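PDB 3A72: Exo-arabinanase from Penicillium chrysogenum, which probably hydrolyses alpha-1,5-linked L-arabinan inward from its chain ends, and binds arabinobiose. Local coordinates for residues Ser226-Gly229 against Tyr233-Pro236; Phe52-Ser57 against Met126-Val131; Ala270-Tyr275 against Gly280-Ser285; Leu155-Lys160 against Ser243-Ile248. All coordinates share one frame; numbering follows the deposited sequence.

The chain folds as a beta-propeller of six four-stranded antiparallel blades, and the four contacts sample its construction. Contact 3 pairs the first two strands of one blade. Contacts 2 and 4 each join neighbouring blades, through side chains rather than backbone pairing; their centres are about 25 Å apart. Contact 1 folds a long loop back on itself within a blade, and along the chain it is nested inside the loop closed by contact 4. Contacts 1 and 2 lie on opposite sides of the chain's centre, about 37 Å apart between centres. In contact 1, the Y233 side chain lies about 8 Å from a bound arabinofuranose of the ligand.

Contact 1. Residues Ser226-Gly229 against Tyr233-Pro236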
loop_
_atom_site.group_PDB
_atom_site.type_symbol
_atom_site.label_atom_id
_atom_site.label_comp_id
_atom_site.label_asym_id
_atom_site.label_seq_id
_atom_site.Cartn_x
_atom_site.Cartn_y
_atom_site.Cartn_z
ATOM N N SER A 226 0.473 11.266 16.183
ATOM C CA SER A 226 -0.050 12.001 17.307
ATOM C C SER A 226 1.108 12.481 18.158
ATOM O O SER A 226 2.194 11.884 18.193
ATOM C CB SER A 226 -0.959 11.111 18.148
ATOM O OG SER A 226 -1.612 11.801 19.224
ATOM N N PHE A 227 0.827 13.546 18.944
ATOM C CA PHE A 227 1.660 13.900 20.083
ATOM C C PHE A 227 1.390 13.008 21.281
ATOM O O PHE A 227 2.219 12.959 22.240
ATOM C CB PHE A 227 1.438 15.370 20.537
ATOM C CG PHE A 227 1.977 16.384 19.514
ATOM C CD1 PHE A 227 3.372 16.612 19.418
ATOM C CD2 PHE A 227 1.138 17.108 18.665
ATOM C CE1 PHE A 227 3.897 17.515 18.503
ATOM C CE2 PHE A 227 1.668 18.019 17.793
ATOM C CZ PHE A 227 3.025 18.243 17.712
ATOM N N PHE A 228 0.256 12.330 21.342
ATOM C CA PHE A 228 -0.178 11.560 22.513
ATOM C C PHE A 228 -0.032 12.377 23.775
ATOM O O PHE A 228 0.382 11.930 24.818
ATOM C CB PHE A 228 0.658 10.234 22.603
ATOM C CG PHE A 228 0.378 9.349 21.417
ATOM C CD1 PHE A 228 -0.825 8.677 21.298
ATOM C CD2 PHE A 228 1.333 9.223 20.410
ATOM C CE1 PHE A 228 -1.101 7.881 20.186
ATOM C CE2 PHE A 228 1.032 8.460 19.329
ATOM C CZ PHE A 228 -0.158 7.777 19.171
ATOM N N GLY A 229 -0.366 13.672 23.686
ATOM C CA GLY A 229 -0.357 14.543 24.834
ATOM C C GLY A 229 1.018 15.029 25.278
ATOM O O GLY A 229 1.130 15.701 26.343
ATOM N N TYR A 233 6.041 14.357 18.470
ATOM C CA TYR A 233 5.148 13.632 17.525
ATOM C C TYR A 233 5.745 12.293 17.210
ATOM O O TYR A 233 6.954 12.169 17.058
ATOM C CB TYR A 233 4.976 14.467 16.285
ATOM C CG TYR A 233 3.637 14.250 15.559
ATOM C CD1 TYR A 233 2.505 14.903 16.056
ATOM C CD2 TYR A 233 3.511 13.493 14.433
ATOM C CE1 TYR A 233 1.283 14.749 15.440
ATOM C CE2 TYR A 233 2.292 13.348 13.832
ATOM C CZ TYR A 233 1.180 13.977 14.320
ATOM O OH TYR A 233 -0.019 13.807 13.651
ATOM N N SER A 234 4.868 11.269 17.021
ATOM C CA SER A 234 5.333 9.981 16.563
ATOM C C SER A 234 4.228 9.328 15.725
ATOM O O SER A 234 3.071 9.751 15.747
ATOM C CB SER A 234 5.674 9.081 17.760
ATOM O OG SER A 234 4.579 8.823 18.604
ATOM N N PHE A 235 4.623 8.262 15.012
ATOM C CA PHE A 235 3.744 7.524 14.094
ATOM C C PHE A 235 3.734 6.044 14.425
ATOM O O PHE A 235 3.980 5.197 13.538
ATOM C CB PHE A 235 4.193 7.746 12.642
ATOM C CG PHE A 235 4.048 9.148 12.121
ATOM C CD1 PHE A 235 2.878 9.528 11.525
ATOM C CD2 PHE A 235 5.094 10.037 12.145
ATOM C CE1 PHE A 235 2.715 10.814 10.949
ATOM C CE2 PHE A 235 4.949 11.303 11.620
ATOM C CZ PHE A 235 3.780 11.654 10.976
ATOM N N PRO A 236 3.383 5.646 15.650
ATOM C CA PRO A 236 3.316 4.198 15.972
ATOM C C PRO A 236 2.297 3.484 15.135
ATOM O O PRO A 236 1.245 4.018 14.756
ATOM C CB PRO A 236 2.879 4.192 17.429
ATOM C CG PRO A 236 2.123 5.498 17.575
ATOM C CD PRO A 236 2.920 6.490 16.766
HETATM O O HOH W 1 4.442 10.834 20.347
#
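S226 and S234 make a single antiparallel bridge, a hydrogen-bonded pair, inside the loop that links strands 218-225 and 237-242 of one propeller blade. The two backbone bonds, S226 N to S234 O and S234 N to S226 O, are both 3.0 Å long. The first approaches the carbonyl almost end-on, whereas in the second the donor is tilted 29° from the carbonyl plane.

Aromatic contacts flank this bridge. F227 and Y233 form a T-shaped (edge-to-face) pair with centroids 4.9 Å apart and planes at 81°; CD1 of Y233 points at the middle of the phenylalanine face. With CG anti to the backbone N (chi1 -151°), the tyrosine also lays one of its own faces along the S226 backbone, S226 N standing 3.4 Å from Y233 CZ. A flat side chain suits this place because both its rim and its face are used, while its hydroxyl reaches out to T202 O. F228 instead meets P236, CZ to CG 3.6 Å, two apolar groups approaching from opposite directions; R255 makes a cation-pi contact with the same phenylalanine.

The serines supply the polar links. S226 OG accepts the backbone N of F228 at 2.9 Å, an ST turn that curls the chain, and is itself tied to D203. The curl sets S226 CB over the centre of the F228 ring. One water accepts from S234 OG at 2.7 Å and donates to S226 O in a longer bond; its oxygen lies in the plane of the F228 ring, at the edge.

Contact 2. Residues Phe52-Ser57 against Met126-Val131; sequences FPIYRS and MTWDFV
I54 and W128 meet where two neighbouring blades of the propeller face each other, their side chains crossing at a slant. The isoleucine comes from strand 52-57, the tryptophan from the residue just before strand 129-137. Both send their CB toward the other segment, over a distance too wide for backbone pairing: the closest alpha carbons, I54 CA and M126 CA, are 8.7 Å apart.

On the indole, the CZ2 corner and the neighbouring NE1 do the touching. W128 CZ2 lies 3.9 Å from I54 CG1 and 4.0 Å from I54 CD1, while NE1 of W128 is 4.1 Å from the same CG1; branched I54 suits the place by presenting both carbons together. W128 has CG beside its backbone N, and chi2 of 91° turns the indole broadside to the CA-CB-CG bend. A large, flat group with one polar atom suits this seam: its carbons also pack on V70, L100 and L102, and its N-H is spent on S68 OG, in the strand next to that of I54.

Nearer the surface, R56 and M126, long and bendable enough to meet there, cross at about a right angle. The arginine bends at chi3 (67°), the methionine at both chi2 and chi3, bringing R56 NH1 to 4.1 Å from M126 SD. The R56 side chain also touches L37 of strand 36-42.

No hydrogen bond or salt bridge spans the two segments. Between them the attraction is apolar burial and dispersion, perhaps with some from guanidinium charge to polarisable sulfur; the W128 bond to S68 adds a polar tie between the blades.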
loop_
_atom_site.group_PDB
_atom_site.type_symbol
_atom_site.label_atom_id
_atom_site.label_comp_id
_atom_site.label_asym_id
_atom_site.label_seq_id
_atom_site.Cartn_x
_atom_site.Cartn_y
_atom_site.Cartn_z
ATOM N N PHE A 52 3.350 5.773 -14.037
ATOM C CA PHE A 52 3.697 4.610 -13.221
ATOM C C PHE A 52 4.221 3.469 -14.103
ATOM O O PHE A 52 3.479 2.956 -14.928
ATOM C CB PHE A 52 2.532 4.123 -12.400
ATOM C CG PHE A 52 2.027 5.087 -11.350
ATOM C CD1 PHE A 52 2.900 5.717 -10.456
ATOM C CD2 PHE A 52 0.668 5.348 -11.239
ATOM C CE1 PHE A 52 2.399 6.594 -9.492
ATOM C CE2 PHE A 52 0.177 6.187 -10.266
ATOM C CZ PHE A 52 1.053 6.815 -9.398
ATOM N N PRO A 53 5.483 3.084 -13.945
ATOM C CA PRO A 53 6.032 1.973 -14.730
ATOM C C PRO A 53 5.511 0.657 -14.179
ATOM O O PRO A 53 5.295 0.537 -13.000
ATOM C CB PRO A 53 7.533 2.085 -14.523
ATOM C CG PRO A 53 7.675 2.756 -13.205
ATOM C CD PRO A 53 6.487 3.677 -13.045
ATOM N N ILE A 54 5.380 -0.327 -15.084
ATOM C CA ILE A 54 4.942 -1.673 -14.687
ATOM C C ILE A 54 6.033 -2.629 -15.088
ATOM O O ILE A 54 6.286 -2.808 -16.297
ATOM C CB ILE A 54 3.608 -2.032 -15.326
ATOM C CG1 ILE A 54 2.505 -1.032 -15.063
ATOM C CG2 ILE A 54 3.181 -3.437 -14.902
ATOM C CD1 ILE A 54 2.097 -0.885 -13.629
ATOM N N TYR A 55 6.706 -3.234 -14.109
ATOM C CA TYR A 55 7.775 -4.200 -14.333
ATOM C C TYR A 55 7.268 -5.565 -13.937
ATOM O O TYR A 55 6.586 -5.735 -12.937
ATOM C CB TYR A 55 9.024 -3.846 -13.540
ATOM C CG TYR A 55 9.940 -2.813 -14.190
ATOM C CD1 TYR A 55 9.470 -1.591 -14.624
ATOM C CD2 TYR A 55 11.295 -3.054 -14.293
ATOM C CE1 TYR A 55 10.302 -0.674 -15.171
ATOM C CE2 TYR A 55 12.155 -2.119 -14.847
ATOM C CZ TYR A 55 11.666 -0.921 -15.296
ATOM O OH TYR A 55 12.530 -0.032 -15.855
ATOM N N ARG A 56 7.638 -6.591 -14.715
ATOM C CA ARG A 56 7.201 -7.964 -14.497
ATOM C C ARG A 56 8.374 -8.888 -14.249
ATOM O O ARG A 56 9.435 -8.734 -14.862
ATOM C CB ARG A 56 6.470 -8.483 -15.740
ATOM C CG ARG A 56 5.983 -9.919 -15.622
ATOM C CD ARG A 56 4.986 -10.257 -16.695
ATOM N NE ARG A 56 5.580 -10.263 -18.023
ATOM C CZ ARG A 56 4.920 -10.230 -19.157
ATOM N NH1 ARG A 56 3.615 -10.115 -19.143
ATOM N NH2 ARG A 56 5.637 -10.303 -20.303
ATOM N N SER A 57 8.165 -9.866 -13.383
ATOM C CA SER A 57 9.056 -11.012 -13.225
ATOM C C SER A 57 8.285 -12.279 -13.458
ATOM O O SER A 57 7.225 -12.493 -12.837
ATOM C CB SER A 57 9.704 -11.036 -11.831
ATOM O OG SER A 57 10.486 -12.228 -11.694
ATOM N N MET A 126 -0.495 -5.325 -19.934
ATOM C CA MET A 126 0.122 -4.828 -21.154
ATOM C C MET A 126 -0.439 -3.473 -21.617
ATOM O O MET A 126 0.323 -2.627 -22.100
ATOM C CB MET A 126 0.027 -5.863 -22.261
ATOM C CG MET A 126 0.703 -7.194 -21.914
ATOM S SD MET A 126 2.450 -7.082 -21.580
ATOM C CE MET A 126 3.055 -6.392 -23.070
ATOM N N THR A 127 -1.748 -3.324 -21.495
ATOM C CA THR A 127 -2.424 -2.106 -21.891
ATOM C C THR A 127 -3.401 -1.676 -20.819
ATOM O O THR A 127 -3.893 -2.495 -20.034
ATOM C CB THR A 127 -3.138 -2.196 -23.255
ATOM O OG1 THR A 127 -4.185 -3.164 -23.134
ATOM C CG2 THR A 127 -2.166 -2.576 -24.346
ATOM N N TRP A 128 -3.711 -0.384 -20.800
ATOM C CA TRP A 128 -4.477 0.246 -19.704
ATOM C C TRP A 128 -5.494 1.205 -20.286
ATOM O O TRP A 128 -5.240 1.896 -21.291
ATOM C CB TRP A 128 -3.543 1.063 -18.784
ATOM C CG TRP A 128 -2.490 0.213 -18.163
ATOM C CD1 TRP A 128 -1.241 -0.052 -18.636
ATOM C CD2 TRP A 128 -2.613 -0.502 -16.957
ATOM N NE1 TRP A 128 -0.641 -0.884 -17.733
ATOM C CE2 TRP A 128 -1.420 -1.188 -16.695
ATOM C CE3 TRP A 128 -3.648 -0.617 -15.989
ATOM C CZ2 TRP A 128 -1.250 -1.972 -15.575
ATOM C CZ3 TRP A 128 -3.468 -1.391 -14.874
ATOM C CH2 TRP A 128 -2.257 -2.065 -14.651
ATOM N N ASP A 129 -6.609 1.323 -19.574
ATOM C CA ASP A 129 -7.626 2.306 -19.883
ATOM C C ASP A 129 -8.117 2.956 -18.580
ATOM O O ASP A 129 -8.290 2.303 -17.557
ATOM C CB ASP A 129 -8.844 1.690 -20.557
ATOM C CG ASP A 129 -8.501 1.365 -21.991
ATOM O OD1 ASP A 129 -8.475 2.293 -22.848
ATOM O OD2 ASP A 129 -8.226 0.171 -22.231
ATOM N N PHE A 130 -8.376 4.248 -18.664
ATOM C CA PHE A 130 -8.992 4.988 -17.541
ATOM C C PHE A 130 -10.396 4.446 -17.290
ATOM O O PHE A 130 -11.154 4.272 -18.242
ATOM C CB PHE A 130 -9.028 6.478 -17.864
ATOM C CG PHE A 130 -9.835 7.300 -16.867
ATOM C CD1 PHE A 130 -9.347 7.589 -15.641
ATOM C CD2 PHE A 130 -11.084 7.766 -17.203
ATOM C CE1 PHE A 130 -10.095 8.286 -14.737
ATOM C CE2 PHE A 130 -11.842 8.481 -16.300
ATOM C CZ PHE A 130 -11.348 8.755 -15.045
ATOM N N VAL A 131 -10.745 4.267 -16.024
ATOM C CA VAL A 131 -12.083 3.854 -15.622
ATOM C C VAL A 131 -12.832 4.940 -14.899
ATOM O O VAL A 131 -13.966 5.284 -15.317
ATOM C CB VAL A 131 -12.041 2.551 -14.765
ATOM C CG1 VAL A 131 -13.457 2.145 -14.444
ATOM C CG2 VAL A 131 -11.307 1.422 -15.474
#

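Contact 3. Residues Ala270-Tyr275 against Gly280-Ser285; sequences AVWTPY and GTIIVS
W272 and G280 fit together at the end of an antiparallel beta hairpin, the first two strands of a propeller blade. CG of W272, anti to the backbone N (chi1 176°), swings the indole toward G280, whose CA carries only hydrogens and so fits 3.6 Å from W272 NE1 and 3.1 Å from T273 O. P274 N lies over one indole face, and N279 O takes the indole N-H.

Side chains alternate between the sheet faces. W272 shares one with A270, I282 and V284: W272 CD1 meets I282 CG1 at 4.1 Å, the small A270 CB takes the V284 CG2 branch at 3.9 Å, and F219 packs against A270, I282 and V284. On the other, V271 CG2 abuts I283 CB at 3.9 Å, T273 CG2 nestles beside T281, and L318 packs against V271 and I283. Beta-branched residues suit these extended backbones.

Four backbone bonds fasten the pairs V271-I283 and T273-T281. Beyond them, T281 OG1 gives its proton to Y275 O at 2.8 Å, and T273 OG1 accepts from Y275 N, an ST turn, while also bonding G326 O. Two threonine hydroxyls thus hold the turn end of the hairpin, where regular pairing stops.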
loop_
_atom_site.group_PDB
_atom_site.type_symbol
_atom_site.label_atom_id
_atom_site.label_comp_id
_atom_site.label_asym_id
_atom_site.label_seq_id
_atom_site.Cartn_x
_atom_site.Cartn_y
_atom_site.Cartn_z
ATOM N N ALA A 270 0.829 -4.965 5.818
ATOM C CA ALA A 270 0.470 -6.219 6.496
ATOM C C ALA A 270 0.003 -7.243 5.457
ATOM O O ALA A 270 -0.731 -6.890 4.526
ATOM C CB ALA A 270 -0.648 -6.018 7.481
ATOM N N VAL A 271 0.361 -8.486 5.685
ATOM C CA VAL A 271 -0.046 -9.643 4.894
ATOM C C VAL A 271 -0.282 -10.822 5.862
ATOM O O VAL A 271 0.088 -10.750 7.024
ATOM C CB VAL A 271 1.006 -10.013 3.821
ATOM C CG1 VAL A 271 1.102 -8.920 2.795
ATOM C CG2 VAL A 271 2.350 -10.350 4.444
ATOM N N TRP A 272 -0.857 -11.873 5.327
ATOM C CA TRP A 272 -1.100 -13.102 6.072
ATOM C C TRP A 272 -0.704 -14.305 5.209
ATOM O O TRP A 272 -1.018 -14.354 4.045
ATOM C CB TRP A 272 -2.571 -13.185 6.534
ATOM C CG TRP A 272 -2.865 -14.493 7.226
ATOM C CD1 TRP A 272 -2.728 -14.782 8.524
ATOM C CD2 TRP A 272 -3.341 -15.697 6.607
ATOM N NE1 TRP A 272 -3.075 -16.084 8.795
ATOM C CE2 TRP A 272 -3.462 -16.673 7.613
ATOM C CE3 TRP A 272 -3.682 -16.039 5.295
ATOM C CZ2 TRP A 272 -3.897 -17.964 7.374
ATOM C CZ3 TRP A 272 -4.119 -17.330 5.029
ATOM C CH2 TRP A 272 -4.227 -18.253 6.058
ATOM N N THR A 273 -0.034 -15.275 5.875
ATOM C CA THR A 273 0.282 -16.565 5.235
ATOM C C THR A 273 -0.344 -17.691 6.052
ATOM O O THR A 273 -0.356 -17.622 7.272
ATOM C CB THR A 273 1.799 -16.789 5.167
ATOM O OG1 THR A 273 2.020 -18.109 4.638
ATOM C CG2 THR A 273 2.487 -16.659 6.494
ATOM N N PRO A 274 -0.738 -18.797 5.392
ATOM C CA PRO A 274 -1.054 -19.991 6.159
ATOM C C PRO A 274 0.093 -20.603 6.920
ATOM O O PRO A 274 -0.143 -21.405 7.823
ATOM C CB PRO A 274 -1.519 -20.994 5.028
ATOM C CG PRO A 274 -1.841 -20.136 3.850
ATOM C CD PRO A 274 -0.960 -18.965 3.932
ATOM N N TYR A 275 1.336 -20.311 6.512
ATOM C CA TYR A 275 2.489 -20.900 7.182
ATOM C C TYR A 275 2.622 -20.378 8.608
ATOM O O TYR A 275 2.214 -19.261 8.935
ATOM C CB TYR A 275 3.789 -20.594 6.371
ATOM C CG TYR A 275 4.033 -21.613 5.297
ATOM C CD1 TYR A 275 3.173 -21.674 4.193
ATOM C CD2 TYR A 275 5.019 -22.531 5.365
ATOM C CE1 TYR A 275 3.313 -22.596 3.216
ATOM C CE2 TYR A 275 5.220 -23.523 4.353
ATOM C CZ TYR A 275 4.327 -23.493 3.276
ATOM O OH TYR A 275 4.566 -24.483 2.297
ATOM N N GLY A 280 -1.987 -19.528 10.861
ATOM C CA GLY A 280 -1.055 -18.838 10.004
ATOM C C GLY A 280 -0.344 -17.738 10.765
ATOM O O GLY A 280 -0.299 -17.698 11.966
ATOM N N THR A 281 0.218 -16.809 9.983
ATOM C CA THR A 281 1.042 -15.735 10.494
ATOM C C THR A 281 0.684 -14.435 9.786
ATOM O O THR A 281 0.737 -14.374 8.565
ATOM C CB THR A 281 2.535 -16.056 10.308
ATOM O OG1 THR A 281 2.831 -17.359 10.862
ATOM C CG2 THR A 281 3.413 -15.075 11.034
ATOM N N ILE A 282 0.419 -13.408 10.574
ATOM C CA ILE A 282 0.352 -12.033 10.061
ATOM C C ILE A 282 1.768 -11.496 10.073
ATOM O O ILE A 282 2.493 -11.665 11.074
ATOM C CB ILE A 282 -0.581 -11.128 10.894
ATOM C CG1 ILE A 282 -1.950 -11.736 11.128
ATOM C CG2 ILE A 282 -0.692 -9.745 10.230
ATOM C CD1 ILE A 282 -2.785 -10.980 12.140
ATOM N N ILE A 283 2.177 -10.838 8.995
ATOM C CA ILE A 283 3.531 -10.277 8.853
ATOM C C ILE A 283 3.369 -8.802 8.552
ATOM O O ILE A 283 2.618 -8.426 7.623
ATOM C CB ILE A 283 4.308 -11.013 7.781
ATOM C CG1 ILE A 283 4.289 -12.518 8.000
ATOM C CG2 ILE A 283 5.759 -10.460 7.730
ATOM C CD1 ILE A 283 4.963 -13.292 6.883
ATOM N N VAL A 284 4.035 -7.957 9.332
ATOM C CA VAL A 284 3.958 -6.521 9.236
ATOM C C VAL A 284 5.345 -5.922 9.045
ATOM O O VAL A 284 6.345 -6.340 9.679
ATOM C CB VAL A 284 3.283 -5.930 10.500
ATOM C CG1 VAL A 284 3.532 -4.412 10.676
ATOM C CG2 VAL A 284 1.798 -6.213 10.456
ATOM N N SER A 285 5.411 -4.915 8.172
ATOM C CA SER A 285 6.559 -4.042 8.011
ATOM C C SER A 285 6.156 -2.623 8.418
ATOM O O SER A 285 4.994 -2.222 8.281
ATOM C CB SER A 285 7.002 -4.045 6.543
ATOM O OG SER A 285 8.101 -3.202 6.294
#

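Contact 4. Residues Leu155-Lys160 against Ser243-Ile248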
loop_
_atom_site.group_PDB
_atom_site.type_symbol
_atom_site.label_atom_id
_atom_site.label_comp_id
_atom_site.label_asym_id
_atom_site.label_seq_id
_atom_site.Cartn_x
_atom_site.Cartn_y
_atom_site.Cartn_z
ATOM N N LEU A 155 -9.561 -3.365 -2.103
ATOM C CA LEU A 155 -9.957 -4.680 -1.605
ATOM C C LEU A 155 -11.357 -4.983 -2.118
ATOM O O LEU A 155 -12.260 -4.130 -1.937
ATOM C CB LEU A 155 -9.919 -4.692 -0.101
ATOM C CG LEU A 155 -10.349 -6.004 0.614
ATOM C CD1 LEU A 155 -9.447 -6.315 1.807
ATOM C CD2 LEU A 155 -11.764 -5.941 1.026
ATOM N N ALA A 156 -11.596 -6.113 -2.723
ATOM C CA ALA A 156 -12.924 -6.543 -3.150
ATOM C C ALA A 156 -13.553 -7.458 -2.108
ATOM O O ALA A 156 -12.884 -8.265 -1.466
ATOM C CB ALA A 156 -12.856 -7.252 -4.494
ATOM N N ASN A 157 -14.882 -7.374 -2.015
ATOM C CA ASN A 157 -15.661 -8.233 -1.148
ATOM C C ASN A 157 -17.097 -8.241 -1.657
ATOM O O ASN A 157 -17.645 -7.170 -1.910
ATOM C CB ASN A 157 -15.638 -7.722 0.268
ATOM C CG ASN A 157 -16.397 -8.618 1.214
ATOM O OD1 ASN A 157 -16.144 -9.838 1.284
ATOM N ND2 ASN A 157 -17.330 -8.006 1.926
ATOM N N LYS A 158 -17.680 -9.421 -1.800
ATOM C CA LYS A 158 -19.101 -9.541 -2.113
ATOM C C LYS A 158 -19.504 -8.706 -3.321
ATOM O O LYS A 158 -20.543 -8.025 -3.334
ATOM C CB LYS A 158 -19.988 -9.199 -0.907
ATOM C CG LYS A 158 -19.783 -10.152 0.254
ATOM C CD LYS A 158 -20.592 -10.021 1.530
ATOM C CE LYS A 158 -21.402 -8.814 1.928
ATOM N NZ LYS A 158 -22.102 -8.863 3.262
ATOM N N GLY A 159 -18.722 -8.782 -4.395
ATOM C CA GLY A 159 -19.052 -8.156 -5.625
ATOM C C GLY A 159 -18.830 -6.661 -5.658
ATOM O O GLY A 159 -19.249 -5.998 -6.629
ATOM N N LYS A 160 -18.181 -6.117 -4.648
ATOM C CA LYS A 160 -17.892 -4.699 -4.541
ATOM C C LYS A 160 -16.386 -4.485 -4.432
ATOM O O LYS A 160 -15.666 -5.365 -3.950
ATOM C CB LYS A 160 -18.545 -4.122 -3.277
ATOM C CG LYS A 160 -20.063 -4.263 -3.269
ATOM C CD LYS A 160 -20.672 -3.847 -1.904
ATOM C CE LYS A 160 -20.482 -4.918 -0.820
ATOM N NZ LYS A 160 -21.078 -4.373 0.477
ATOM N N SER A 243 -14.938 -7.890 11.302
ATOM C CA SER A 243 -15.364 -8.905 10.326
ATOM C C SER A 243 -16.171 -8.326 9.210
ATOM O O SER A 243 -16.611 -9.033 8.302
ATOM C CB SER A 243 -16.155 -9.998 11.043
ATOM O OG SER A 243 -15.189 -10.716 11.847
ATOM N N ASP A 244 -16.431 -7.057 9.146
ATOM C CA ASP A 244 -17.088 -6.239 8.159
ATOM C C ASP A 244 -16.068 -5.214 7.637
ATOM O O ASP A 244 -15.765 -4.263 8.343
ATOM C CB ASP A 244 -18.309 -5.539 8.695
ATOM C CG ASP A 244 -19.048 -4.730 7.689
ATOM O OD1 ASP A 244 -18.531 -4.525 6.547
ATOM O OD2 ASP A 244 -20.178 -4.244 8.012
ATOM N N PRO A 245 -15.561 -5.429 6.419
ATOM C CA PRO A 245 -14.483 -4.568 5.941
ATOM C C PRO A 245 -14.957 -3.144 5.640
ATOM O O PRO A 245 -14.130 -2.267 5.387
ATOM C CB PRO A 245 -13.984 -5.295 4.696
ATOM C CG PRO A 245 -15.232 -5.981 4.182
ATOM C CD PRO A 245 -15.967 -6.451 5.427
ATOM N N GLU A 246 -16.242 -2.897 5.644
ATOM C CA GLU A 246 -16.799 -1.554 5.494
ATOM C C GLU A 246 -17.087 -0.865 6.859
ATOM O O GLU A 246 -17.538 0.293 6.814
ATOM C CB GLU A 246 -18.073 -1.592 4.654
ATOM C CG GLU A 246 -17.797 -1.935 3.200
ATOM C CD GLU A 246 -19.028 -1.972 2.325
ATOM O OE1 GLU A 246 -19.856 -1.028 2.416
ATOM O OE2 GLU A 246 -19.128 -2.886 1.499
ATOM N N ASN A 247 -16.859 -1.557 7.956
ATOM C CA ASN A 247 -17.122 -0.975 9.253
ATOM C C ASN A 247 -15.866 -1.062 10.089
ATOM O O ASN A 247 -15.571 -2.098 10.749
ATOM C CB ASN A 247 -18.312 -1.676 9.946
ATOM C CG ASN A 247 -18.641 -1.021 11.281
ATOM O OD1 ASN A 247 -17.983 -0.069 11.732
ATOM N ND2 ASN A 247 -19.705 -1.509 11.908
ATOM N N ILE A 248 -15.117 0.016 10.041
ATOM C CA ILE A 248 -13.842 0.160 10.769
ATOM C C ILE A 248 -13.994 1.110 11.976
ATOM O O ILE A 248 -13.325 0.930 13.011
ATOM C CB ILE A 248 -12.748 0.683 9.800
ATOM C CG1 ILE A 248 -12.626 -0.228 8.559
ATOM C CG2 ILE A 248 -11.426 0.899 10.476
ATOM C CD1 ILE A 248 -12.222 -1.682 8.866
HETATM O O HOH W 2 -18.180 -5.362 2.140
#
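K160 reaches E246 through a bend at chi3 (-77°), whereas E246 is extended beyond CG, and the two side chains cross at about a right angle. K160 NZ thereby forms a salt bridge with E246 OE2 at 2.7 Å, meeting the oxygen on its syn side, 26° out of the carboxylate plane. Long, flexible side chains suit this meeting of two blades at the surface.

N157 has CG anti to its backbone N (chi1 -178°), which carries its amide to the proline ring, ND2 to P245 CG 3.7 Å. Its N-H also donates to a water 2.8 Å from ND2, which in turn donates to E246 OE2 at 2.7 Å. Alongside, L155 CD2 lies 4.3 Å from P245 CB, a looser apolar touch; Y218 packs on both.

Turns present the groups on each side. N157 to K160 form a type I' turn, whose positive phi angles suit G159, between strands 149-157 and 160-167. On the other segment, D244 to N247 form a type I turn; D244 OD1 accepts from E246 N at 3.0 Å, an Asx turn, and the rigid P245 ring fits its second position. P245 O is bound by Y164 OH.

E246 OE2 thus receives two bonds, one from an ammonium group and one from a water, an environment that would probably favour the ionised carboxylate; this charged link sits beside the packing of P245 against N157 and L155.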